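Local coordinates for carnitinyl-CoA dehydratase (PDB 3R0O), which probably catalyses the reversible dehydration of carnitinyl-CoA, as a member of the enoyl-CoA hydratase/isomerase (crotonase) family, at residues L27-R32 with V64-G69; H103-K108 with A219-A224; S129-A134 with L188-V193. All coordinates share one frame; numbering follows the deposited sequence.

Contact 1: residues L27-R32 with V64-G69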
loop_
_atom_site.group_PDB
_atom_site.type_symbol
_atom_site.label_atom_id
_atom_site.label_comp_id
_atom_site.label_asym_id
_atom_site.label_seq_id
_atom_site.Cartn_x
_atom_site.Cartn_y
_atom_site.Cartn_z
ATOM N N LEU A 27 17.042 -3.561 24.968
ATOM C CA LEU A 27 15.669 -3.456 25.438
ATOM C C LEU A 27 15.455 -2.127 26.179
ATOM O O LEU A 27 16.090 -1.851 27.221
ATOM C CB LEU A 27 15.307 -4.653 26.360
ATOM C CG LEU A 27 13.935 -4.665 27.061
ATOM C CD1 LEU A 27 12.744 -4.818 26.083
ATOM C CD2 LEU A 27 13.863 -5.761 28.140
ATOM N N ILE A 28 14.555 -1.318 25.643
ATOM C CA ILE A 28 14.214 -0.035 26.234
ATOM C C ILE A 28 12.834 -0.145 26.816
ATOM O O ILE A 28 11.922 -0.572 26.123
ATOM C CB ILE A 28 14.172 1.080 25.164
ATOM C CG1 ILE A 28 15.508 1.136 24.408
ATOM C CG2 ILE A 28 13.752 2.412 25.832
ATOM C CD1 ILE A 28 15.477 1.930 23.112
ATOM N N THR A 29 12.670 0.245 28.081
ATOM C CA THR A 29 11.390 0.166 28.746
ATOM C C THR A 29 11.049 1.567 29.179
ATOM O O THR A 29 11.781 2.171 29.987
ATOM C CB THR A 29 11.438 -0.774 29.990
ATOM O OG1 THR A 29 11.844 -2.092 29.587
ATOM C CG2 THR A 29 10.076 -0.850 30.671
ATOM N N ILE A 30 9.942 2.097 28.657
ATOM C CA ILE A 30 9.388 3.329 29.204
ATOM C C ILE A 30 8.847 3.008 30.583
ATOM O O ILE A 30 7.992 2.138 30.721
ATOM C CB ILE A 30 8.284 3.922 28.334
ATOM C CG1 ILE A 30 8.850 4.260 26.934
ATOM C CG2 ILE A 30 7.671 5.137 29.058
ATOM C CD1 ILE A 30 7.776 4.680 25.903
ATOM N N ASP A 31 9.375 3.684 31.607
ATOM C CA ASP A 31 9.089 3.288 32.979
ATOM C C ASP A 31 8.403 4.372 33.793
ATOM O O ASP A 31 8.986 4.909 34.735
ATOM C CB ASP A 31 10.375 2.832 33.670
ATOM C CG ASP A 31 10.114 2.055 34.980
ATOM O OD1 ASP A 31 8.955 1.675 35.308
ATOM O OD2 ASP A 31 11.105 1.828 35.690
ATOM N N ARG A 32 7.163 4.704 33.423
ATOM C CA ARG A 32 6.336 5.622 34.216
ATOM C C ARG A 32 4.921 5.060 34.328
ATOM O O ARG A 32 3.971 5.689 33.870
ATOM C CB ARG A 32 6.283 7.025 33.599
ATOM C CG ARG A 32 7.630 7.743 33.429
ATOM C CD ARG A 32 7.447 9.140 32.824
ATOM N NE ARG A 32 6.725 10.080 33.686
ATOM C CZ ARG A 32 5.700 10.845 33.300
ATOM N NH1 ARG A 32 5.239 10.807 32.049
ATOM N NH2 ARG A 32 5.122 11.664 34.163
ATOM N N VAL A 64 14.324 -3.373 21.060
ATOM C CA VAL A 64 12.948 -3.558 21.482
ATOM C C VAL A 64 12.577 -2.409 22.403
ATOM O O VAL A 64 13.340 -2.065 23.315
ATOM C CB VAL A 64 12.752 -4.924 22.206
ATOM C CG1 VAL A 64 11.318 -5.051 22.787
ATOM C CG2 VAL A 64 13.087 -6.115 21.254
ATOM N N ILE A 65 11.429 -1.785 22.141
ATOM C CA ILE A 65 10.881 -0.779 23.053
ATOM C C ILE A 65 9.543 -1.265 23.634
ATOM O O ILE A 65 8.712 -1.820 22.914
ATOM C CB ILE A 65 10.731 0.617 22.347
ATOM C CG1 ILE A 65 10.391 1.714 23.365
ATOM C CG2 ILE A 65 9.701 0.566 21.216
ATOM C CD1 ILE A 65 10.732 3.167 22.872
ATOM N N THR A 66 9.340 -1.067 24.934
ATOM C CA THR A 66 8.121 -1.502 25.599
ATOM C C THR A 66 7.759 -0.524 26.731
ATOM O O THR A 66 8.540 0.386 27.043
ATOM C CB THR A 66 8.298 -2.971 26.126
ATOM O OG1 THR A 66 7.016 -3.597 26.341
ATOM C CG2 THR A 66 9.151 -3.010 27.419
ATOM N N GLY A 67 6.580 -0.706 27.339
ATOM C CA GLY A 67 6.143 0.120 28.484
ATOM C C GLY A 67 6.103 -0.750 29.730
ATOM O O GLY A 67 5.846 -1.943 29.631
ATOM N N ALA A 68 6.380 -0.168 30.894
ATOM C CA ALA A 68 6.255 -0.889 32.172
ATOM C C ALA A 68 4.801 -1.292 32.473
ATOM O O ALA A 68 3.854 -0.567 32.121
ATOM C CB ALA A 68 6.806 -0.050 33.310
ATOM N N GLY A 69 4.640 -2.447 33.119
ATOM C CA GLY A 69 3.316 -2.919 33.542
ATOM C C GLY A 69 2.495 -3.502 32.391
ATOM O O GLY A 69 3.013 -3.774 31.291
#
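I28 and I30 each bind strand 64-67, and its continuation at A68, through both N and O. I28 N donates to V64 O at 2.7 Å in an almost straight bond, 178° at the hydrogen, and I28 O accepts T66 N. I30 repeats this two residues on: I30 N reaches T66 O, and I30 O takes A68 N at 2.8 Å. Strands 27-30 and 64-67 are parallel, with axes 4.5 Å apart. CA-H...O contacts add to the pairing, as from I65 CA to I28 O at 3.2 Å.

Side-chain contacts form on both faces of the sheet. On one, L27 lays CD1 obliquely across V64 CG1 at 3.6 Å. T29 and T66 stand side by side, with T29 OG1 against T66 CG2. The hydroxyl of T66 is turned away to the carbonyl of A113, because OG1 lies anti to the backbone N (chi1 -159°). Helix 198-210 covers this face through V199 and A202. On the other face, I28 CG2 meets I65 CG1 at 4.2 Å, and both isoleucines pack on V47 of helix 41-56.

Past the strand ends, D31 OD1 touches A68 CB at 3.4 Å. Helix 41-56 links the two parallel neighbours, so the arrangement is a beta-alpha-beta unit of the crotonase fold.

Contact 2: residues H103-K108 with A219-A224. With EDO (1,2-ethanediol), chain D.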
loop_
_atom_site.group_PDB
_atom_site.type_symbol
_atom_site.label_atom_id
_atom_site.label_comp_id
_atom_site.label_asym_id
_atom_site.label_seq_id
_atom_site.Cartn_x
_atom_site.Cartn_y
_atom_site.Cartn_z
ATOM N N HIS A 103 11.134 10.340 14.600
ATOM C CA HIS A 103 11.833 10.858 13.423
ATOM C C HIS A 103 13.323 10.674 13.681
ATOM O O HIS A 103 14.119 11.602 13.581
ATOM C CB HIS A 103 11.438 12.329 13.172
ATOM C CG HIS A 103 11.936 12.908 11.873
ATOM N ND1 HIS A 103 11.722 14.220 11.523
ATOM C CD2 HIS A 103 12.650 12.368 10.854
ATOM C CE1 HIS A 103 12.268 14.462 10.340
ATOM N NE2 HIS A 103 12.828 13.352 9.909
ATOM N N HIS A 104 13.673 9.444 14.045
ATOM C CA HIS A 104 15.021 9.118 14.508
ATOM C C HIS A 104 15.374 7.777 13.869
ATOM O O HIS A 104 15.374 6.737 14.523
ATOM C CB HIS A 104 15.036 9.075 16.054
ATOM C CG HIS A 104 16.405 8.934 16.668
ATOM N ND1 HIS A 104 16.622 9.074 18.024
ATOM C CD2 HIS A 104 17.621 8.670 16.125
ATOM C CE1 HIS A 104 17.906 8.910 18.293
ATOM N NE2 HIS A 104 18.533 8.649 17.161
ATOM N N PHE A 105 15.643 7.798 12.560
ATOM C CA PHE A 105 15.977 6.546 11.860
ATOM C C PHE A 105 17.320 5.954 12.353
ATOM O O PHE A 105 18.281 6.689 12.524
ATOM C CB PHE A 105 15.992 6.762 10.336
ATOM C CG PHE A 105 16.245 5.501 9.539
ATOM C CD1 PHE A 105 15.185 4.758 9.036
ATOM C CD2 PHE A 105 17.542 5.068 9.296
ATOM C CE1 PHE A 105 15.412 3.599 8.300
ATOM C CE2 PHE A 105 17.775 3.905 8.571
ATOM C CZ PHE A 105 16.718 3.184 8.060
ATOM N N ILE A 106 17.363 4.638 12.614
ATOM C CA ILE A 106 18.635 3.945 12.874
ATOM C C ILE A 106 18.723 2.673 12.027
ATOM O O ILE A 106 17.704 2.151 11.572
ATOM C CB ILE A 106 18.830 3.600 14.371
ATOM C CG1 ILE A 106 17.770 2.611 14.884
ATOM C CG2 ILE A 106 18.783 4.870 15.226
ATOM C CD1 ILE A 106 18.139 1.940 16.233
ATOM N N ASP A 107 19.937 2.156 11.839
ATOM C CA ASP A 107 20.154 0.972 11.009
ATOM C C ASP A 107 19.591 -0.311 11.610
ATOM O O ASP A 107 19.227 -1.228 10.884
ATOM C CB ASP A 107 21.648 0.778 10.757
ATOM C CG ASP A 107 22.248 1.874 9.889
ATOM O OD1 ASP A 107 21.587 2.357 8.942
ATOM O OD2 ASP A 107 23.401 2.230 10.146
ATOM N N LYS A 108 19.535 -0.363 12.940
ATOM C CA LYS A 108 19.141 -1.563 13.676
ATOM C C LYS A 108 17.614 -1.734 13.656
ATOM O O LYS A 108 16.878 -0.760 13.776
ATOM C CB LYS A 108 19.651 -1.482 15.125
ATOM C CG LYS A 108 21.078 -0.922 15.285
ATOM C CD LYS A 108 22.120 -1.733 14.487
ATOM C CE LYS A 108 23.475 -0.968 14.415
ATOM N NZ LYS A 108 24.224 -1.093 15.680
ATOM N N ALA A 219 21.339 -3.180 5.850
ATOM C CA ALA A 219 21.269 -2.719 4.454
ATOM C C ALA A 219 19.874 -2.922 3.909
ATOM O O ALA A 219 19.328 -2.040 3.239
ATOM C CB ALA A 219 22.306 -3.453 3.572
ATOM N N SER A 220 19.275 -4.074 4.223
ATOM C CA SER A 220 17.907 -4.361 3.817
ATOM C C SER A 220 16.944 -3.340 4.418
ATOM O O SER A 220 16.042 -2.845 3.717
ATOM C CB SER A 220 17.490 -5.817 4.137
ATOM O OG SER A 220 18.310 -6.756 3.419
ATOM N N LYS A 221 17.141 -3.001 5.697
ATOM C CA LYS A 221 16.294 -1.974 6.330
ATOM C C LYS A 221 16.374 -0.635 5.589
ATOM O O LYS A 221 15.325 -0.020 5.315
ATOM C CB LYS A 221 16.605 -1.798 7.818
ATOM C CG LYS A 221 15.758 -0.736 8.464
ATOM C CD LYS A 221 16.026 -0.584 9.941
ATOM C CE LYS A 221 15.233 0.632 10.458
ATOM N NZ LYS A 221 15.237 0.753 11.968
ATOM N N ARG A 222 17.584 -0.187 5.240
ATOM C CA ARG A 222 17.727 1.085 4.489
ATOM C C ARG A 222 17.074 1.023 3.109
ATOM O O ARG A 222 16.393 1.971 2.723
ATOM C CB ARG A 222 19.185 1.550 4.366
ATOM C CG ARG A 222 19.855 1.855 5.725
ATOM C CD ARG A 222 21.247 2.453 5.608
ATOM N NE ARG A 222 22.184 1.476 5.078
ATOM C CZ ARG A 222 22.905 0.620 5.807
ATOM N NH1 ARG A 222 22.795 0.595 7.128
ATOM N NH2 ARG A 222 23.742 -0.216 5.199
ATOM N N VAL A 223 17.277 -0.079 2.376
ATOM C CA VAL A 223 16.649 -0.253 1.057
ATOM C C VAL A 223 15.131 -0.229 1.153
ATOM O O VAL A 223 14.465 0.427 0.338
ATOM C CB VAL A 223 17.095 -1.527 0.333
ATOM C CG1 VAL A 223 16.271 -1.724 -0.977
ATOM C CG2 VAL A 223 18.598 -1.451 -0.022
ATOM N N ALA A 224 14.600 -0.912 2.173
ATOM C CA ALA A 224 13.160 -1.061 2.349
ATOM C C ALA A 224 12.489 0.283 2.604
ATOM O O ALA A 224 11.397 0.558 2.090
ATOM C CB ALA A 224 12.856 -2.028 3.476
HETATM C C1 EDO D . 13.067 4.506 15.840
HETATM O O1 EDO D . 14.328 4.173 15.249
HETATM C C2 EDO D . 11.926 3.987 14.974
HETATM O O2 EDO D . 12.262 2.681 14.472
HETATM O O HOH W 1 14.698 3.237 12.519
#
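K221 reaches from helix 214-225 to the loop 103-108 and binds two of its carbonyls. K221 NZ donates to I106 O and to K108 O, each at 2.9 Å. It comes 27° out of the carbonyl plane of I106, and from above the carbonyl plane of K108. The lysine chain is extended throughout, starting with CG anti to the backbone N (chi1 179°), which carries the ammonium group across to the loop. K221 NZ also forms a salt bridge with D130 OD2 and donates to the oxygen of a water at 2.6 Å. Four acceptors thus surround NZ and must share its three hydrogens. That water accepts from I106 N as well and bonds to both hydroxyls of a 1,2-ethanediol, probably from the crystallisation liquor. The diol O1 donates to H104 O.

The second charged pair is D107 with R222. R222 NH1 donates to D107 OD1 at 2.8 Å as part of a salt bridge. The oxygen lies near the guanidinium plane, but the donor sits above the carboxylate plane, and the two planes are 75° apart. R222 NE has a further salt bridge to E245 of the second subunit.

F105 adds aromatic and apolar contacts. K221 NZ lies over the ring face, 4.9 Å from its centroid, in a cation-pi contact. K221 CE touches F105 CE1 at 3.7 Å. R222 CG approaches the ring edge at F105 CE2, 4.1 Å away.

A buried lysine held by carbonyls and a carboxylate ties helix 214-225 to the loop that leads into strand 110-114 of the crotonase-fold sheet.

Contact 3: residues S129-A134 with L188-V193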
loop_
_atom_site.group_PDB
_atom_site.type_symbol
_atom_site.label_atom_id
_atom_site.label_comp_id
_atom_site.label_asym_id
_atom_site.label_seq_id
_atom_site.Cartn_x
_atom_site.Cartn_y
_atom_site.Cartn_z
ATOM N N SER A 129 8.029 2.088 14.399
ATOM C CA SER A 129 8.865 0.884 14.613
ATOM C C SER A 129 8.818 -0.008 13.371
ATOM O O SER A 129 7.942 0.168 12.529
ATOM C CB SER A 129 8.391 0.131 15.866
ATOM O OG SER A 129 8.443 0.984 17.010
ATOM N N ASP A 130 9.793 -0.902 13.201
ATOM C CA ASP A 130 9.798 -1.793 12.053
ATOM C C ASP A 130 8.762 -2.936 12.160
ATOM O O ASP A 130 8.135 -3.321 11.161
ATOM C CB ASP A 130 11.192 -2.360 11.844
ATOM C CG ASP A 130 12.212 -1.256 11.601
ATOM O OD1 ASP A 130 11.879 -0.327 10.823
ATOM O OD2 ASP A 130 13.305 -1.300 12.201
ATOM N N LEU A 131 8.627 -3.471 13.367
ATOM C CA LEU A 131 7.828 -4.642 13.640
ATOM C C LEU A 131 7.037 -4.391 14.937
ATOM O O LEU A 131 7.431 -3.562 15.773
ATOM C CB LEU A 131 8.768 -5.849 13.778
ATOM C CG LEU A 131 9.613 -6.154 12.518
ATOM C CD1 LEU A 131 10.744 -7.121 12.800
ATOM C CD2 LEU A 131 8.734 -6.708 11.413
ATOM N N VAL A 132 5.915 -5.082 15.098
ATOM C CA VAL A 132 5.085 -4.892 16.294
ATOM C C VAL A 132 4.518 -6.195 16.827
ATOM O O VAL A 132 3.931 -6.960 16.060
ATOM C CB VAL A 132 3.892 -3.902 16.051
ATOM C CG1 VAL A 132 3.052 -3.777 17.335
ATOM C CG2 VAL A 132 4.386 -2.535 15.605
ATOM N N ILE A 133 4.683 -6.432 18.142
ATOM C CA ILE A 133 3.973 -7.508 18.832
ATOM C C ILE A 133 3.092 -6.860 19.888
ATOM O O ILE A 133 3.544 -5.988 20.637
ATOM C CB ILE A 133 4.923 -8.561 19.465
ATOM C CG1 ILE A 133 5.714 -9.259 18.349
ATOM C CG2 ILE A 133 4.107 -9.618 20.244
ATOM C CD1 ILE A 133 6.652 -10.335 18.816
ATOM N N ALA A 134 1.821 -7.241 19.897
ATOM C CA ALA A 134 0.885 -6.689 20.873
ATOM C C ALA A 134 0.294 -7.808 21.733
ATOM O O ALA A 134 0.166 -8.935 21.282
ATOM C CB ALA A 134 -0.231 -5.902 20.185
ATOM N N LEU A 188 -1.098 -4.800 10.080
ATOM C CA LEU A 188 -0.536 -3.633 10.749
ATOM C C LEU A 188 0.454 -4.036 11.859
ATOM O O LEU A 188 1.371 -3.290 12.184
ATOM C CB LEU A 188 -1.660 -2.777 11.357
ATOM C CG LEU A 188 -1.255 -1.532 12.173
ATOM C CD1 LEU A 188 -0.535 -0.438 11.347
ATOM C CD2 LEU A 188 -2.481 -0.913 12.855
ATOM N N ILE A 189 0.230 -5.188 12.474
ATOM C CA ILE A 189 1.153 -5.689 13.495
ATOM C C ILE A 189 1.526 -7.135 13.162
ATOM O O ILE A 189 0.889 -7.725 12.283
ATOM C CB ILE A 189 0.570 -5.569 14.906
ATOM C CG1 ILE A 189 -0.626 -6.515 15.073
ATOM C CG2 ILE A 189 0.246 -4.080 15.245
ATOM C CD1 ILE A 189 -1.052 -6.634 16.538
ATOM N N ASN A 190 2.554 -7.689 13.815
ATOM C CA ASN A 190 3.075 -8.998 13.381
ATOM C C ASN A 190 2.595 -10.172 14.212
ATOM O O ASN A 190 2.583 -11.300 13.744
ATOM C CB ASN A 190 4.608 -9.014 13.302
ATOM C CG ASN A 190 5.152 -7.894 12.435
ATOM O OD1 ASN A 190 5.358 -6.788 12.923
ATOM N ND2 ASN A 190 5.338 -8.163 11.136
ATOM N N GLU A 191 2.201 -9.907 15.451
ATOM C CA GLU A 191 1.824 -10.988 16.335
ATOM C C GLU A 191 0.982 -10.461 17.478
ATOM O O GLU A 191 1.145 -9.315 17.904
ATOM C CB GLU A 191 3.079 -11.695 16.869
ATOM C CG GLU A 191 2.772 -13.052 17.475
ATOM C CD GLU A 191 3.994 -13.778 17.979
ATOM O OE1 GLU A 191 5.109 -13.194 18.003
ATOM O OE2 GLU A 191 3.825 -14.946 18.376
ATOM N N VAL A 192 0.084 -11.320 17.961
ATOM C CA VAL A 192 -0.720 -11.038 19.134
ATOM C C VAL A 192 -0.408 -12.174 20.111
ATOM O O VAL A 192 -0.423 -13.332 19.699
ATOM C CB VAL A 192 -2.222 -10.999 18.770
ATOM C CG1 VAL A 192 -3.105 -10.994 20.023
ATOM C CG2 VAL A 192 -2.522 -9.774 17.867
ATOM N N VAL A 193 -0.096 -11.843 21.372
ATOM C CA VAL A 193 0.326 -12.820 22.400
ATOM C C VAL A 193 -0.411 -12.536 23.721
ATOM O O VAL A 193 -1.009 -11.480 23.856
ATOM C CB VAL A 193 1.867 -12.797 22.635
ATOM C CG1 VAL A 193 2.632 -13.182 21.349
ATOM C CG2 VAL A 193 2.341 -11.436 23.222
#
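Strands 131-134 and 191-193 run parallel, with axes 4.8 Å apart and 25° between their directions, and form the edge, within this chain, of the main sheet of the crotonase fold. A134 carries the regular pairing: its N donates to E191 O at 3.0 Å, and its O accepts V193 N. Just before the strand 191-193, N190 N donates to V132 O at 2.7 Å. E191 N points to the same oxygen, but only as a weak bond.

The N190 side chain extends the pairing. N190 OD1 accepts V132 N at 2.8 Å, in the carbonyl plane and nearly straight (169° at the hydrogen). CG lies beside the backbone N, anti to the carbonyl carbon (chi1 -54°), and from there the amide turns to the neighbouring strand. V132 is therefore held at both its N and its O by one residue. The other end of this amide, ND2, is bound by K166 and E170 of the second subunit. The asparagine thus connects the sheet edge to the subunit interface. The L131 side chain crosses that of N190 at about a right angle and brings CD2 to 3.7 Å from N190 ND2.

The apolar contacts form two groups. V132 sets CG1 against I189 CG2 at 3.5 Å. Farther along, I189 CD1 reaches A134 CB. A183 and L184 of helix 180-186 pack against I189. On the face of I133 and E191, I133 CG2 meets V193 CG2, and L205 of helix 198-210 packs on I133. E191 lies alongside I133, pointing the same way. Its extended chain brings carboxylate oxygen OE1 to 3.3 Å from I133 CD1.

Contacts 1 and 3 belong to one six-stranded sheet. Contact 1 joins strands 25-30 and 62-67, and contact 3 joins 131-135 and 191-193, with strand 110-114 between them. Their centres are about 15 Å apart, and helix 198-210 packs against both. Contact 2 joins helix 214-225 to the loop before strand 110-114, about 22 Å from contact 1 and 18 Å from contact 3, centre to centre. Contact 1 closes first along the chain. Contact 2 then opens, and both segments of contact 3 fall between its two. K221 NZ and D130 OD2, 2.8 Å apart in a salt bridge, join helix 214-225 to the turn before strand 131-135. Contacts 2 and 3 also touch the second subunit.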